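Local coordinates for protein putative polyketide cyclase (Pseudomonas putida KT2440, PDB 3F7X) that is of unknown function but, as a SnoaL-like protein, may act as a polyketide cyclase or a related enzyme acting on small molecules, at residues N27-A32 with G132-V137. Numbering follows the deposited sequence.
Sequences NAYYAA and GKIARV. With EDO (1,2-ethanediol), chain F; EDO (1,2-ethanediol), chain D; EDO (1,2-ethanediol), chain H.
Tyr-29 lies between the helix and the strand and meets Ile-134 with the base of its ring and Val-137 with the hydroxyl end. CG is anti to the backbone N (chi1 179°), which sends the ring from the helix along the strand. Ile-134 crosses the tyrosine at about a right angle. Its CD1 methyl does the touching, 3.6 Å from Tyr-29 CD1, and comes in obliquely to the ring. The Ile-134 chain is extended at its second torsion (chi2 165°), and this carries CD1 out to the tyrosine. Val-137 comes from the opposite direction and sets both methyls against one side of the hydroxyl. Val-137 CG1 is 3.6 Å and Val-137 CG2 is 3.7 Å from Tyr-29 OH. CG2 also reaches the ring, 4.1 Å from Tyr-29 CZ. No hydrogen bond joins the two segments. The contact is apolar packing, and Tyr-29 OH is the polar atom within it. That oxygen is hydrogen-bonded to O1 of an ethanediol, probably from the crystallisation liquor, with Tyr-29 OH 2.6 Å from O1. The ethanediol O1 sits at the ring edge, near its plane. An unidentified ligand lies about 7 Å from the Tyr-29 side chain, consistent with a pocket near this ring. On the helix, Tyr-30 turns one face to Tyr-29 CD2. Arg-136 NH1 forms a salt bridge with Glu-97 of the second subunit. A classic beta bulge sets Ala-135 and Arg-136 together opposite Tyr-128. The contact is buried and packs helix 22-35 against strand 133-141 of the curved mixed sheet, consistent with the cone-like alpha+beta fold of SnoaL-like proteins. Phe-127 of strand 118-130, Leu-45 of strand 45-46 and Phe-41 of helix 38-43 pack around Tyr-29.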
loop_
_atom_site.group_PDB
_atom_site.type_symbol
_atom_site.label_atom_id
_atom_site.label_comp_id
_atom_site.label_asym_id
_atom_site.label_seq_id
_atom_site.Cartn_x
_atom_site.Cartn_y
_atom_site.Cartn_z
ATOM N N ASN A 27 -0.856 4.919 15.931
ATOM C CA ASN A 27 -0.530 6.316 16.202
ATOM C C ASN A 27 0.784 6.446 16.990
ATOM O O ASN A 27 1.577 7.330 16.716
ATOM C CB ASN A 27 -1.613 6.988 17.008
ATOM C CG ASN A 27 -2.821 7.338 16.218
ATOM O OD1 ASN A 27 -2.763 7.521 15.038
ATOM N ND2 ASN A 27 -3.961 7.491 16.926
ATOM N N ALA A 28 0.990 5.568 17.974
ATOM C CA ALA A 28 2.225 5.600 18.753
ATOM C C ALA A 28 3.446 5.251 17.896
ATOM O O ALA A 28 4.498 5.863 18.076
ATOM C CB ALA A 28 2.111 4.640 19.977
ATOM N N TYR A 29 3.282 4.302 16.981
ATOM C CA TYR A 29 4.305 3.939 16.028
ATOM C C TYR A 29 4.744 5.129 15.225
ATOM O O TYR A 29 5.943 5.430 15.152
ATOM C CB TYR A 29 3.748 2.819 15.150
ATOM C CG TYR A 29 4.644 2.277 14.056
ATOM C CD1 TYR A 29 5.476 1.187 14.307
ATOM C CD2 TYR A 29 4.549 2.726 12.770
ATOM C CE1 TYR A 29 6.248 0.643 13.295
ATOM C CE2 TYR A 29 5.313 2.187 11.744
ATOM C CZ TYR A 29 6.174 1.151 12.013
ATOM O OH TYR A 29 6.960 0.580 11.019
ATOM N N TYR A 30 3.781 5.856 14.672
ATOM C CA TYR A 30 4.131 7.018 13.870
ATOM C C TYR A 30 4.607 8.214 14.699
ATOM O O TYR A 30 5.437 8.967 14.211
ATOM C CB TYR A 30 2.977 7.394 12.934
ATOM C CG TYR A 30 2.889 6.382 11.801
ATOM C CD1 TYR A 30 3.969 6.173 10.954
ATOM C CD2 TYR A 30 1.783 5.582 11.616
ATOM C CE1 TYR A 30 3.922 5.210 9.951
ATOM C CE2 TYR A 30 1.724 4.632 10.635
ATOM C CZ TYR A 30 2.778 4.446 9.792
ATOM O OH TYR A 30 2.725 3.501 8.801
ATOM N N ALA A 31 4.084 8.404 15.917
ATOM C CA ALA A 31 4.579 9.431 16.780
ATOM C C ALA A 31 6.070 9.189 17.047
ATOM O O ALA A 31 6.869 10.130 17.050
ATOM C CB ALA A 31 3.756 9.463 18.090
ATOM N N ALA A 32 6.449 7.946 17.337
ATOM C CA ALA A 32 7.823 7.580 17.619
ATOM C C ALA A 32 8.691 7.748 16.402
ATOM O O ALA A 32 9.803 8.268 16.502
ATOM C CB ALA A 32 7.915 6.178 18.195
ATOM N N GLY A 132 -1.160 -7.451 21.427
ATOM C CA GLY A 132 -0.877 -6.062 21.707
ATOM C C GLY A 132 0.409 -5.496 21.113
ATOM O O GLY A 132 0.809 -4.414 21.466
ATOM N N LYS A 133 1.013 -6.197 20.159
ATOM C CA LYS A 133 2.223 -5.747 19.464
ATOM C C LYS A 133 2.003 -5.780 17.956
ATOM O O LYS A 133 1.197 -6.549 17.450
ATOM C CB LYS A 133 3.419 -6.652 19.799
ATOM C CG LYS A 133 3.826 -6.626 21.252
ATOM C CD LYS A 133 4.394 -5.253 21.646
ATOM C CE LYS A 133 4.739 -5.269 23.120
ATOM N NZ LYS A 133 5.502 -6.516 23.396
ATOM N N ILE A 134 2.778 -4.977 17.261
ATOM C CA ILE A 134 2.792 -4.984 15.804
ATOM C C ILE A 134 3.630 -6.200 15.374
ATOM O O ILE A 134 4.840 -6.252 15.625
ATOM C CB ILE A 134 3.350 -3.674 15.250
ATOM C CG1 ILE A 134 2.366 -2.517 15.538
ATOM C CG2 ILE A 134 3.661 -3.807 13.735
ATOM C CD1 ILE A 134 2.970 -1.129 15.348
ATOM N N ALA A 135 2.979 -7.169 14.716
ATOM C CA ALA A 135 3.583 -8.420 14.271
ATOM C C ALA A 135 3.939 -8.428 12.786
ATOM O O ALA A 135 4.687 -9.297 12.338
ATOM C CB ALA A 135 2.680 -9.623 14.608
ATOM N N ARG A 136 3.385 -7.490 12.014
ATOM C CA ARG A 136 3.761 -7.294 10.629
ATOM C C ARG A 136 3.582 -5.827 10.271
ATOM O O ARG A 136 2.556 -5.221 10.621
ATOM C CB ARG A 136 2.942 -8.156 9.667
ATOM C CG ARG A 136 3.229 -7.851 8.182
ATOM C CD ARG A 136 2.502 -8.775 7.264
ATOM N NE ARG A 136 1.056 -8.814 7.398
ATOM C CZ ARG A 136 0.200 -7.997 6.810
ATOM N NH1 ARG A 136 0.618 -6.944 6.123
ATOM N NH2 ARG A 136 -1.083 -8.208 6.943
ATOM N N VAL A 137 4.583 -5.305 9.569
ATOM C CA VAL A 137 4.523 -3.996 8.921
ATOM C C VAL A 137 4.824 -4.233 7.433
ATOM O O VAL A 137 5.908 -4.719 7.080
ATOM C CB VAL A 137 5.588 -3.000 9.460
ATOM C CG1 VAL A 137 5.468 -1.676 8.697
ATOM C CG2 VAL A 137 5.418 -2.745 10.962
HETATM C C1 EDO F . -2.096 -11.151 8.717
HETATM O O1 EDO F . -2.035 -10.846 7.355
HETATM C C2 EDO F . -0.844 -11.962 8.985
HETATM O O2 EDO F . 0.333 -11.135 8.942
HETATM C C1 EDO D . 8.427 2.480 8.626
HETATM O O1 EDO D . 7.228 1.764 8.732
HETATM C C2 EDO D . 9.657 1.540 8.590
HETATM O O2 EDO D . 9.623 0.619 7.448
HETATM C C1 EDO H . -4.767 -8.378 18.883
HETATM O O1 EDO H . -3.937 -8.117 20.040
HETATM C C2 EDO H . -6.167 -7.823 19.100
HETATM O O2 EDO H . -7.013 -8.225 18.024
#